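Local atomic coordinates of gala protein type 1, 3 or 4 (Legionella pneumophila subsp. pneumophila, PDB entry 4XA9), a protein that may bind small GTPases and activate their GTP hydrolysis, and is built as a solenoid of leucine-rich repeats. Residues A[93-98]-A[119-124]; A[113-118]-A[137-142]; A[174-179]-A[196-201]; A[190-195]-A[214-219]. One frame throughout, in Å; residues are numbered along the deposited sequence. Where two conformers were deposited one is given.

Contact 1: A[93-98]-A[119-124]; sequences ITTLDV and TLYALY
The side chains of Y121 and D97 cross at about a right angle on two parallel strands of the leucine-rich-repeat sheet, 95-97 and 119-121, whose axes run 4.7 Å apart and only 5° off parallel. Y121 CB lies against the D97 carboxylate, 3.5 Å from D97 OD1. CG anti to its own carbonyl carbon (chi1 -55°) brings the edge of the Y121 ring to L96 O: Y121 CD2 is 3.6 Å from it, and farther out along the same edge Y121 CE2 nears T95 CG2. At the tip, Y121 OH bonds to K142 NZ on the next strand. The D97 carboxylate and the ring are turned 44° against each other; D97 OD1 also bonds to S99 OG, while D97 OD2 bonds to a polar side chain of the chain of another protein, and a ring of that protein stacks on Y121. On the face turned to helix 104-113, L96 and L120 lie side by side, pointing the same way toward L111, and L120 CD1 touches both L96 CD2 and V98 CG2. The backbone is stitched by a regular ladder: Y121 N donates to L96 O at 2.8 Å and V98 N to Y121 O at 2.8 Å. On the Y121 face T95 and T119 point the same way, and one water joins them, 3.1 Å from T95 OG1 and 2.7 Å from T119 OG1.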
loop_
_atom_site.group_PDB
_atom_site.type_symbol
_atom_site.label_atom_id
_atom_site.label_comp_id
_atom_site.label_asym_id
_atom_site.label_seq_id
_atom_site.Cartn_x
_atom_site.Cartn_y
_atom_site.Cartn_z
ATOM N N ILE A 93 15.473 -17.899 9.140
ATOM C CA ILE A 93 14.575 -17.109 8.303
ATOM C C ILE A 93 14.958 -17.206 6.824
ATOM O O ILE A 93 16.104 -16.964 6.445
ATOM C CB ILE A 93 14.550 -15.639 8.776
ATOM C CG1 ILE A 93 13.872 -15.564 10.153
ATOM C CG2 ILE A 93 13.827 -14.755 7.772
ATOM C CD1 ILE A 93 13.857 -14.183 10.776
ATOM N N THR A 94 13.991 -17.606 6.001
ATOM C CA THR A 94 14.189 -17.731 4.559
ATOM C C THR A 94 13.212 -16.823 3.814
ATOM O O THR A 94 13.462 -16.412 2.676
ATOM C CB THR A 94 13.993 -19.187 4.073
ATOM O OG1 THR A 94 12.688 -19.643 4.443
ATOM C CG2 THR A 94 15.045 -20.114 4.677
ATOM N N THR A 95 12.085 -16.534 4.460
ATOM C CA THR A 95 11.082 -15.614 3.922
ATOM C C THR A 95 10.883 -14.472 4.900
ATOM O O THR A 95 10.474 -14.691 6.040
ATOM C CB THR A 95 9.730 -16.314 3.668
ATOM O OG1 THR A 95 9.885 -17.285 2.628
ATOM C CG2 THR A 95 8.669 -15.304 3.246
ATOM N N LEU A 96 11.181 -13.257 4.461
ATOM C CA LEU A 96 11.212 -12.114 5.369
ATOM C C LEU A 96 10.467 -10.906 4.818
ATOM O O LEU A 96 10.660 -10.524 3.664
ATOM C CB LEU A 96 12.663 -11.722 5.666
ATOM C CG LEU A 96 12.935 -10.469 6.504
ATOM C CD1 LEU A 96 12.417 -10.634 7.936
ATOM C CD2 LEU A 96 14.431 -10.171 6.513
ATOM N N ASP A 97 9.624 -10.311 5.655
ATOM C CA ASP A 97 8.987 -9.040 5.341
ATOM C C ASP A 97 9.466 -7.967 6.317
ATOM O O ASP A 97 9.135 -8.007 7.501
ATOM C CB ASP A 97 7.460 -9.176 5.390
ATOM C CG ASP A 97 6.742 -7.938 4.883
ATOM O OD1 ASP A 97 7.397 -6.893 4.723
ATOM O OD2 ASP A 97 5.518 -8.004 4.651
ATOM N N VAL A 98 10.245 -7.011 5.817
ATOM C CA VAL A 98 10.709 -5.893 6.636
ATOM C C VAL A 98 10.205 -4.568 6.075
ATOM O O VAL A 98 10.818 -3.523 6.299
ATOM C CB VAL A 98 12.255 -5.827 6.726
ATOM C CG1 VAL A 98 12.796 -6.963 7.580
ATOM C CG2 VAL A 98 12.881 -5.847 5.335
ATOM N N THR A 119 13.125 -15.164 -0.070
ATOM C CA THR A 119 12.129 -14.151 -0.408
ATOM C C THR A 119 12.218 -12.944 0.514
ATOM O O THR A 119 12.247 -13.091 1.735
ATOM C CB THR A 119 10.705 -14.723 -0.332
ATOM O OG1 THR A 119 10.541 -15.742 -1.322
ATOM C CG2 THR A 119 9.673 -13.638 -0.551
ATOM N N LEU A 120 12.260 -11.751 -0.073
ATOM C CA LEU A 120 12.330 -10.523 0.713
ATOM C C LEU A 120 11.278 -9.502 0.291
ATOM O O LEU A 120 11.233 -9.068 -0.867
ATOM C CB LEU A 120 13.725 -9.895 0.608
ATOM C CG LEU A 120 13.915 -8.555 1.334
ATOM C CD1 LEU A 120 13.736 -8.725 2.837
ATOM C CD2 LEU A 120 15.265 -7.932 1.022
ATOM N N TYR A 121 10.431 -9.126 1.241
ATOM C CA TYR A 121 9.515 -8.006 1.058
ATOM C C TYR A 121 10.105 -6.823 1.797
ATOM O O TYR A 121 10.371 -6.912 3.000
ATOM C CB TYR A 121 8.114 -8.320 1.590
ATOM C CG TYR A 121 7.490 -9.567 1.005
ATOM C CD1 TYR A 121 6.731 -9.508 -0.151
ATOM C CD2 TYR A 121 7.665 -10.807 1.613
ATOM C CE1 TYR A 121 6.162 -10.641 -0.690
ATOM C CE2 TYR A 121 7.097 -11.953 1.083
ATOM C CZ TYR A 121 6.346 -11.862 -0.070
ATOM O OH TYR A 121 5.777 -12.991 -0.609
ATOM N N ALA A 122 10.331 -5.722 1.090
ATOM C CA ALA A 122 10.970 -4.571 1.709
ATOM C C ALA A 122 10.400 -3.284 1.149
ATOM O O ALA A 122 11.142 -2.348 0.850
ATOM C CB ALA A 122 12.493 -4.621 1.504
ATOM N N LEU A 123 9.082 -3.250 1.001
ATOM C CA LEU A 123 8.391 -2.077 0.479
ATOM C C LEU A 123 8.665 -0.873 1.364
ATOM O O LEU A 123 8.779 -1.012 2.586
ATOM C CB LEU A 123 6.879 -2.319 0.401
ATOM C CG LEU A 123 6.296 -3.313 -0.603
ATOM C CD1 LEU A 123 6.617 -4.752 -0.209
ATOM C CD2 LEU A 123 4.788 -3.125 -0.695
ATOM N N TYR A 124 8.747 0.301 0.740
ATOM C CA TYR A 124 8.910 1.584 1.438
ATOM C C TYR A 124 9.949 1.551 2.562
ATOM O O TYR A 124 9.603 1.520 3.736
ATOM C CB TYR A 124 7.566 2.062 2.001
ATOM C CG TYR A 124 7.580 3.529 2.371
ATOM C CD1 TYR A 124 7.554 4.507 1.382
ATOM C CD2 TYR A 124 7.638 3.939 3.700
ATOM C CE1 TYR A 124 7.582 5.853 1.704
ATOM C CE2 TYR A 124 7.665 5.287 4.035
ATOM C CZ TYR A 124 7.638 6.237 3.029
ATOM O OH TYR A 124 7.664 7.580 3.344
HETATM O O HOH W 1 8.409 -16.877 -0.104
#

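Contact 2: A[113-118]-A[137-142]; sequences ANAKLI and QSNLKK
Two helix-to-strand loops of the leucine-rich-repeat solenoid meet here, joined through I118 O, which takes two backbone donors from the neighbouring loop. K141 N reaches it at 2.9 Å in the carbonyl plane, though the bond is bent (147° at the hydrogen); K142 N comes in at 3.2 Å, close to the line of the carbonyl. This double grip fixes the I118 peptide just before strand 119-121 begins. Outside it, I118 and K141 run alongside each other in the same direction: I118 CG2 rests 3.9 Å from K141 CG and equally close to K141 CD, so the extended aliphatic part of the lysine covers the isoleucine branch on the solvent-exposed side. On the buried side, L140 CD2 presses on L117 CB at 3.6 Å, and L117 in turn packs on L111 of helix 104-113. At the outer end N139 turns its amide nitrogen to A115, with N139 ND2 3.6 Å from A115 CB. Two waters link the backbones: N139 N donates to one at 3.0 Å, and the second sits 2.6 Å from N114 O and 2.8 Å from L117 O. The 113-118 loop is folded by a type I beta turn from N114 to L117, and N114 OD1 accepts from K116 N, an Asx turn. Such stacked loops, each leading from a helix into a strand, are characteristic of the alpha/beta leucine-rich-repeat solenoid.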
loop_
_atom_site.group_PDB
_atom_site.type_symbol
_atom_site.label_atom_id
_atom_site.label_comp_id
_atom_site.label_asym_id
_atom_site.label_seq_id
_atom_site.Cartn_x
_atom_site.Cartn_y
_atom_site.Cartn_z
ATOM N N ALA A 113 23.425 -9.804 1.760
ATOM C CA ALA A 113 24.581 -10.665 2.003
ATOM C C ALA A 113 24.188 -11.965 2.705
ATOM O O ALA A 113 24.994 -12.887 2.818
ATOM C CB ALA A 113 25.630 -9.922 2.820
ATOM N N ASN A 114 22.943 -12.036 3.174
ATOM C CA ASN A 114 22.425 -13.257 3.779
ATOM C C ASN A 114 21.941 -14.265 2.732
ATOM O O ASN A 114 20.863 -14.107 2.156
ATOM C CB ASN A 114 21.295 -12.920 4.753
ATOM C CG ASN A 114 20.713 -14.151 5.423
ATOM O OD1 ASN A 114 21.272 -15.244 5.338
ATOM N ND2 ASN A 114 19.599 -13.970 6.121
ATOM N N ALA A 115 22.733 -15.310 2.505
ATOM C CA ALA A 115 22.420 -16.303 1.479
ATOM C C ALA A 115 21.268 -17.223 1.891
ATOM O O ALA A 115 20.748 -17.978 1.071
ATOM C CB ALA A 115 23.657 -17.125 1.149
ATOM N N LYS A 116 20.871 -17.157 3.157
ATOM C CA LYS A 116 19.757 -17.962 3.650
ATOM C C LYS A 116 18.434 -17.473 3.047
ATOM O O LYS A 116 17.535 -18.271 2.760
ATOM C CB LYS A 116 19.709 -17.921 5.181
ATOM C CG LYS A 116 18.704 -18.860 5.821
ATOM C CD LYS A 116 19.060 -20.311 5.556
ATOM C CE LYS A 116 18.105 -21.257 6.266
ATOM N NZ LYS A 116 18.433 -22.687 5.998
ATOM N N LEU A 117 18.334 -16.163 2.833
ATOM C CA LEU A 117 17.106 -15.549 2.331
ATOM C C LEU A 117 16.708 -15.988 0.926
ATOM O O LEU A 117 17.498 -15.911 -0.016
ATOM C CB LEU A 117 17.224 -14.026 2.350
ATOM C CG LEU A 117 16.961 -13.325 3.679
ATOM C CD1 LEU A 117 16.885 -11.815 3.467
ATOM C CD2 LEU A 117 15.693 -13.863 4.342
ATOM N N ILE A 118 15.462 -16.425 0.796
ATOM C CA ILE A 118 14.892 -16.781 -0.497
ATOM C C ILE A 118 13.929 -15.697 -0.987
ATOM O O ILE A 118 13.915 -15.350 -2.171
ATOM C CB ILE A 118 14.136 -18.121 -0.431
ATOM C CG1 ILE A 118 15.019 -19.212 0.175
ATOM C CG2 ILE A 118 13.682 -18.537 -1.816
ATOM C CD1 ILE A 118 14.302 -20.540 0.350
ATOM N N GLN A 137 23.532 -8.531 -6.027
ATOM C CA GLN A 137 24.529 -9.558 -5.738
ATOM C C GLN A 137 23.992 -10.641 -4.797
ATOM O O GLN A 137 24.720 -11.555 -4.407
ATOM C CB GLN A 137 25.780 -8.919 -5.130
ATOM C CG GLN A 137 26.364 -7.794 -5.967
ATOM C CD GLN A 137 26.899 -8.278 -7.302
ATOM O OE1 GLN A 137 27.256 -9.447 -7.458
ATOM N NE2 GLN A 137 26.948 -7.377 -8.279
ATOM N N SER A 138 22.717 -10.538 -4.434
ATOM C CA SER A 138 22.124 -11.472 -3.485
ATOM C C SER A 138 21.746 -12.781 -4.157
ATOM O O SER A 138 21.833 -12.906 -5.377
ATOM C CB SER A 138 20.883 -10.865 -2.836
ATOM O OG SER A 138 19.841 -10.784 -3.786
ATOM N N ASN A 139 21.303 -13.745 -3.352
ATOM C CA ASN A 139 20.808 -15.018 -3.864
ATOM C C ASN A 139 19.283 -15.104 -3.799
ATOM O O ASN A 139 18.709 -16.188 -3.888
ATOM C CB ASN A 139 21.426 -16.187 -3.088
ATOM C CG ASN A 139 22.899 -16.393 -3.410
ATOM O OD1 ASN A 139 23.334 -16.179 -4.544
ATOM N ND2 ASN A 139 23.671 -16.810 -2.414
ATOM N N LEU A 140 18.635 -13.953 -3.649
ATOM C CA LEU A 140 17.181 -13.892 -3.524
ATOM C C LEU A 140 16.473 -14.388 -4.779
ATOM O O LEU A 140 16.883 -14.075 -5.897
ATOM C CB LEU A 140 16.739 -12.459 -3.205
ATOM C CG LEU A 140 17.067 -11.993 -1.784
ATOM C CD1 LEU A 140 16.978 -10.477 -1.667
ATOM C CD2 LEU A 140 16.128 -12.667 -0.784
ATOM N N LYS A 141 15.420 -15.174 -4.587
ATOM C CA LYS A 141 14.595 -15.622 -5.699
ATOM C C LYS A 141 13.433 -14.663 -5.947
ATOM O O LYS A 141 12.977 -14.512 -7.081
ATOM C CB LYS A 141 14.071 -17.035 -5.443
ATOM C CG LYS A 141 15.169 -18.086 -5.424
ATOM C CD LYS A 141 14.590 -19.484 -5.525
ATOM C CE LYS A 141 15.689 -20.522 -5.687
ATOM N NZ LYS A 141 15.146 -21.839 -6.132
ATOM N N LYS A 142 12.967 -14.011 -4.885
ATOM C CA LYS A 142 11.871 -13.052 -4.989
ATOM C C LYS A 142 12.141 -11.805 -4.154
ATOM O O LYS A 142 12.510 -11.908 -2.984
ATOM C CB LYS A 142 10.551 -13.687 -4.543
ATOM C CG LYS A 142 9.388 -12.692 -4.464
ATOM C CD LYS A 142 8.085 -13.372 -4.055
ATOM C CE LYS A 142 6.941 -12.361 -3.986
ATOM N NZ LYS A 142 5.642 -13.010 -3.651
HETATM O O HOH W 2 22.412 -13.254 -0.620
HETATM O O HOH W 3 19.864 -14.348 -0.243
#

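Contact 3: A[174-179]-A[196-201]; sequences VSDIGA and NAITDK
The side-chain amide of N196 carries V174 on one face, where a helix start meets the next strand-to-helix loop of the leucine-rich-repeat solenoid. V174 CB sits over N196 CG at 3.7 Å, and V174 N approaches from the same side, 67° out of the amide plane, giving a straight bond of 3.1 Å to N196 OD1. The amide is held elsewhere too, N196 OD1 accepting from C172 N and N196 ND2 donating to A169 O. The second flat group, the D176 carboxylate, has K201 CB 3.5 Å from D176 OD2. Its syn side takes T199 N, 22° out of plane, at 2.7 Å from D176 OD1, which S202 OG also meets. D176, in the first turn of helix 176-184, thus ties down the next loop. T199 OG1 lies between the backbone N and the carbonyl carbon (chi1 72°), where it faces D176 OD2 and accepts from K201 N, an ST turn; the modelled distance to D176 OD2 is implausibly short and its detail doubtful. At the N-cap of helix 176-184, S175 OG accepts a weak capping bond from I177 N and also bonds to D152 OD2; D152 OD1 takes G178 N. The backbones meet where A197 N donates to V174 O at 2.8 Å. I198 CG1 lies near V174 O, and I198 CD1 ends 3.6 Å from A179 CB.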
loop_
_atom_site.group_PDB
_atom_site.type_symbol
_atom_site.label_atom_id
_atom_site.label_comp_id
_atom_site.label_asym_id
_atom_site.label_seq_id
_atom_site.Cartn_x
_atom_site.Cartn_y
_atom_site.Cartn_z
ATOM N N VAL A 174 11.015 4.086 -12.096
ATOM C CA VAL A 174 11.592 3.379 -13.231
ATOM C C VAL A 174 11.084 3.953 -14.553
ATOM O O VAL A 174 9.874 4.111 -14.744
ATOM C CB VAL A 174 11.261 1.872 -13.177
ATOM C CG1 VAL A 174 11.763 1.168 -14.424
ATOM C CG2 VAL A 174 11.852 1.243 -11.930
ATOM N N SER A 175 11.998 4.269 -15.466
ATOM C CA SER A 175 11.598 4.696 -16.806
ATOM C C SER A 175 11.852 3.581 -17.815
ATOM O O SER A 175 12.165 2.459 -17.432
ATOM C CB SER A 175 12.349 5.960 -17.228
ATOM O OG SER A 175 13.713 5.668 -17.484
ATOM N N ASP A 176 11.735 3.906 -19.103
ATOM C CA ASP A 176 11.942 2.935 -20.174
ATOM C C ASP A 176 13.334 2.329 -20.141
ATOM O O ASP A 176 13.509 1.159 -20.469
ATOM C CB ASP A 176 11.698 3.579 -21.542
ATOM C CG ASP A 176 10.228 3.845 -21.810
ATOM O OD1 ASP A 176 9.400 2.971 -21.480
ATOM O OD2 ASP A 176 9.900 4.922 -22.357
ATOM N N ILE A 177 14.318 3.130 -19.744
ATOM C CA ILE A 177 15.702 2.679 -19.642
ATOM C C ILE A 177 15.841 1.459 -18.736
ATOM O O ILE A 177 16.494 0.472 -19.086
ATOM C CB ILE A 177 16.613 3.793 -19.096
ATOM C CG1 ILE A 177 16.473 5.062 -19.940
ATOM C CG2 ILE A 177 18.060 3.322 -19.033
ATOM C CD1 ILE A 177 16.820 4.865 -21.389
ATOM N N GLY A 178 15.231 1.540 -17.560
ATOM C CA GLY A 178 15.284 0.442 -16.613
ATOM C C GLY A 178 14.419 -0.716 -17.056
ATOM O O GLY A 178 14.816 -1.875 -16.956
ATOM N N ALA A 179 13.230 -0.400 -17.555
ATOM C CA ALA A 179 12.269 -1.428 -17.943
ATOM C C ALA A 179 12.802 -2.275 -19.092
ATOM O O ALA A 179 12.618 -3.492 -19.111
ATOM C CB ALA A 179 10.938 -0.795 -18.319
ATOM N N ASN A 196 5.064 3.655 -12.593
ATOM C CA ASN A 196 6.379 4.140 -12.904
ATOM C C ASN A 196 6.253 5.119 -14.102
ATOM O O ASN A 196 5.264 5.690 -14.275
ATOM C CB ASN A 196 7.338 3.003 -13.182
ATOM C CG ASN A 196 7.857 2.342 -11.914
ATOM O OD1 ASN A 196 8.281 2.993 -11.011
ATOM N ND2 ASN A 196 7.778 1.047 -11.874
ATOM N N ALA A 197 7.287 5.284 -14.896
ATOM C CA ALA A 197 7.220 6.167 -16.062
ATOM C C ALA A 197 7.507 5.401 -17.342
ATOM O O ALA A 197 8.234 5.878 -18.208
ATOM C CB ALA A 197 8.196 7.326 -15.919
ATOM N N ILE A 198 6.939 4.210 -17.456
ATOM C CA ILE A 198 7.224 3.341 -18.589
ATOM C C ILE A 198 6.296 3.650 -19.763
ATOM O O ILE A 198 5.099 3.869 -19.576
ATOM C CB ILE A 198 7.112 1.868 -18.162
ATOM C CG1 ILE A 198 8.110 1.595 -17.028
ATOM C CG2 ILE A 198 7.346 0.928 -19.327
ATOM C CD1 ILE A 198 8.050 0.203 -16.490
ATOM N N THR A 199 6.848 3.686 -20.974
ATOM C CA THR A 199 6.043 4.037 -22.147
ATOM C C THR A 199 5.994 2.903 -23.160
ATOM O O THR A 199 6.454 1.793 -22.885
ATOM C CB THR A 199 6.577 5.298 -22.863
ATOM O OG1 THR A 199 7.803 4.985 -23.542
ATOM C CG2 THR A 199 6.816 6.422 -21.865
ATOM N N ASP A 200 5.436 3.196 -24.333
ATOM C CA ASP A 200 5.386 2.239 -25.435
ATOM C C ASP A 200 6.773 1.789 -25.883
ATOM O O ASP A 200 6.918 0.726 -26.476
ATOM C CB ASP A 200 4.641 2.834 -26.639
ATOM C CG ASP A 200 3.152 2.954 -26.403
ATOM O OD1 ASP A 200 2.633 2.294 -25.475
ATOM O OD2 ASP A 200 2.495 3.700 -27.155
ATOM N N LYS A 201 7.785 2.606 -25.610
ATOM C CA LYS A 201 9.162 2.282 -25.973
ATOM C C LYS A 201 9.659 0.957 -25.379
ATOM O O LYS A 201 10.508 0.290 -25.969
ATOM C CB LYS A 201 10.104 3.407 -25.536
ATOM C CG LYS A 201 10.775 4.144 -26.679
ATOM C CD LYS A 201 12.167 4.620 -26.283
ATOM C CE LYS A 201 13.073 3.442 -25.946
ATOM N NZ LYS A 201 14.455 3.862 -25.573
#

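Contact 4: A[190-195]-A[214-219]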
loop_
_atom_site.group_PDB
_atom_site.type_symbol
_atom_site.label_atom_id
_atom_site.label_comp_id
_atom_site.label_asym_id
_atom_site.label_seq_id
_atom_site.Cartn_x
_atom_site.Cartn_y
_atom_site.Cartn_z
ATOM N N LEU A 190 7.997 -13.488 -13.263
ATOM C CA LEU A 190 6.982 -12.553 -12.804
ATOM C C LEU A 190 7.640 -11.197 -12.597
ATOM O O LEU A 190 8.635 -11.080 -11.890
ATOM C CB LEU A 190 6.318 -13.058 -11.514
ATOM C CG LEU A 190 5.077 -12.337 -10.974
ATOM C CD1 LEU A 190 4.200 -13.278 -10.161
ATOM C CD2 LEU A 190 5.488 -11.176 -10.114
ATOM N N LEU A 191 7.091 -10.173 -13.233
ATOM C CA LEU A 191 7.626 -8.826 -13.099
ATOM C C LEU A 191 6.484 -7.830 -12.963
ATOM O O LEU A 191 5.556 -7.809 -13.771
ATOM C CB LEU A 191 8.521 -8.481 -14.297
ATOM C CG LEU A 191 9.167 -7.094 -14.395
ATOM C CD1 LEU A 191 10.075 -6.810 -13.204
ATOM C CD2 LEU A 191 9.943 -6.985 -15.705
ATOM N N ILE A 192 6.543 -7.020 -11.917
ATOM C CA ILE A 192 5.520 -6.016 -11.683
ATOM C C ILE A 192 6.178 -4.650 -11.604
ATOM O O ILE A 192 7.041 -4.421 -10.750
ATOM C CB ILE A 192 4.729 -6.311 -10.397
ATOM C CG1 ILE A 192 3.992 -7.651 -10.537
ATOM C CG2 ILE A 192 3.760 -5.166 -10.085
ATOM C CD1 ILE A 192 3.111 -8.023 -9.337
ATOM N N LEU A 193 5.774 -3.760 -12.507
ATOM C CA LEU A 193 6.352 -2.426 -12.614
ATOM C C LEU A 193 5.273 -1.366 -12.765
ATOM O O LEU A 193 5.337 -0.525 -13.667
ATOM C CB LEU A 193 7.318 -2.344 -13.803
ATOM C CG LEU A 193 8.631 -3.127 -13.685
ATOM C CD1 LEU A 193 9.360 -3.170 -15.022
ATOM C CD2 LEU A 193 9.523 -2.513 -12.609
ATOM N N GLY A 194 4.295 -1.389 -11.899
ATOM C CA GLY A 194 3.233 -0.439 -11.905
ATOM C C GLY A 194 3.627 0.930 -11.381
ATOM O O GLY A 194 4.567 1.060 -10.671
ATOM N N LYS A 195 2.854 1.895 -11.834
ATOM C CA LYS A 195 3.036 3.279 -11.225
ATOM C C LYS A 195 4.449 3.875 -11.454
ATOM O O LYS A 195 5.072 4.408 -10.529
ATOM C CB LYS A 195 2.629 3.339 -9.821
ATOM C CG LYS A 195 2.120 4.634 -9.280
ATOM C CD LYS A 195 0.748 4.957 -9.755
ATOM C CE LYS A 195 0.209 6.157 -9.033
ATOM N NZ LYS A 195 -0.793 5.708 -8.042
ATOM N N THR A 214 4.092 -13.652 -16.129
ATOM C CA THR A 214 3.313 -12.580 -15.523
ATOM C C THR A 214 4.013 -11.237 -15.724
ATOM O O THR A 214 5.208 -11.106 -15.446
ATOM C CB THR A 214 3.093 -12.807 -14.013
ATOM O OG1 THR A 214 2.341 -14.010 -13.810
ATOM C CG2 THR A 214 2.332 -11.631 -13.402
ATOM N N LEU A 215 3.272 -10.247 -16.212
ATOM C CA LEU A 215 3.808 -8.899 -16.385
ATOM C C LEU A 215 2.749 -7.851 -16.048
ATOM O O LEU A 215 1.728 -7.759 -16.724
ATOM C CB LEU A 215 4.320 -8.703 -17.821
ATOM C CG LEU A 215 4.863 -7.324 -18.228
ATOM C CD1 LEU A 215 6.032 -6.911 -17.354
ATOM C CD2 LEU A 215 5.275 -7.305 -19.710
ATOM N N HIS A 216 2.990 -7.080 -14.991
ATOM C CA HIS A 216 2.082 -6.008 -14.591
ATOM C C HIS A 216 2.715 -4.652 -14.864
ATOM O O HIS A 216 3.765 -4.322 -14.303
ATOM C CB HIS A 216 1.717 -6.117 -13.106
ATOM C CG HIS A 216 0.858 -7.298 -12.773
ATOM N ND1 HIS A 216 0.248 -7.449 -11.544
ATOM C CD2 HIS A 216 0.509 -8.385 -13.501
ATOM C CE1 HIS A 216 -0.442 -8.577 -11.531
ATOM N NE2 HIS A 216 -0.301 -9.163 -12.707
ATOM N N LEU A 217 2.070 -3.869 -15.720
ATOM C CA LEU A 217 2.570 -2.551 -16.092
ATOM C C LEU A 217 1.498 -1.483 -15.917
ATOM O O LEU A 217 1.446 -0.510 -16.675
ATOM C CB LEU A 217 3.068 -2.556 -17.543
ATOM C CG LEU A 217 4.357 -3.337 -17.814
ATOM C CD1 LEU A 217 4.614 -3.470 -19.314
ATOM C CD2 LEU A 217 5.527 -2.649 -17.133
ATOM N N GLY A 218 0.638 -1.670 -14.924
ATOM C CA GLY A 218 -0.446 -0.735 -14.680
ATOM C C GLY A 218 0.014 0.682 -14.370
ATOM O O GLY A 218 1.131 0.891 -13.892
ATOM N N SER A 219 -0.847 1.650 -14.667
ATOM C CA SER A 219 -0.617 3.047 -14.315
ATOM C C SER A 219 0.749 3.557 -14.747
ATOM O O SER A 219 1.470 4.169 -13.959
ATOM C CB SER A 219 -0.786 3.247 -12.809
ATOM O OG SER A 219 -2.116 2.968 -12.422
#
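I192 and H216 share one torsion, CG1 of the isoleucine (chi1 -63°) and CG of the histidine (chi1 -69°) each standing anti to the carbonyl carbon, and this lays the two side chains side by side, pointing the same way. The isoleucine follows the imidazole outward: I192 CG1 is 3.8 Å from H216 CB, and I192 CD1 reaches H216 ND1 at 3.7 Å, meeting the ring obliquely. Both ring nitrogens have partners beyond, H216 NE2 with D238 OD2 and H216 ND1 with the backbone of the chain of another protein, which fixes the ring's rotation. Two residues earlier, on the same face, L190 and T214 also lie alongside, L190 CG touching T214 CB at 3.7 Å. L191 and L215 turn to the opposite side of the sheet, onto F206 of helix 203-207, and L217 CD2 joins them by packing on L193 CB. Between the backbones, H216 N donates to L191 O in the carbonyl plane at 2.9 Å, and L193 N gives H216 O an almost straight bond of 2.8 Å (175°). Past the strand ends the two chains stay together: K195 N donates to G218 O at 2.9 Å, and a CA-H...O contact of 3.2 Å joins G194 CA to the same oxygen. N220 ND2 bonds to both L193 O and L217 O, and N244 ND2 to L217 O again. Parallel strands followed by a ladder of asparagines, with leucines inside, are the hallmark of the leucine-rich repeat.

Contacts 1 and 4 sit on the same parallel sheet with centres about 19 Å apart, each pairing neighbouring strands of a beta-alpha-beta unit. Contact 2 adjoins contact 1 at the strand beginnings (centres about 10 Å apart), with I118 N probably bonded to T94 O. Contact 3 adjoins contact 4 beyond the strand ends (centres about 11 Å apart), with I198 CD1 packed against L193 CB and L217 CD2. Within each adjoining pair the segments alternate along the chain, and the first pair closes before the second opens. The solenoid is thus zipped at its strands and at both ends of them, and contacts 1 and 4 offer one sheet face to the chain of another protein.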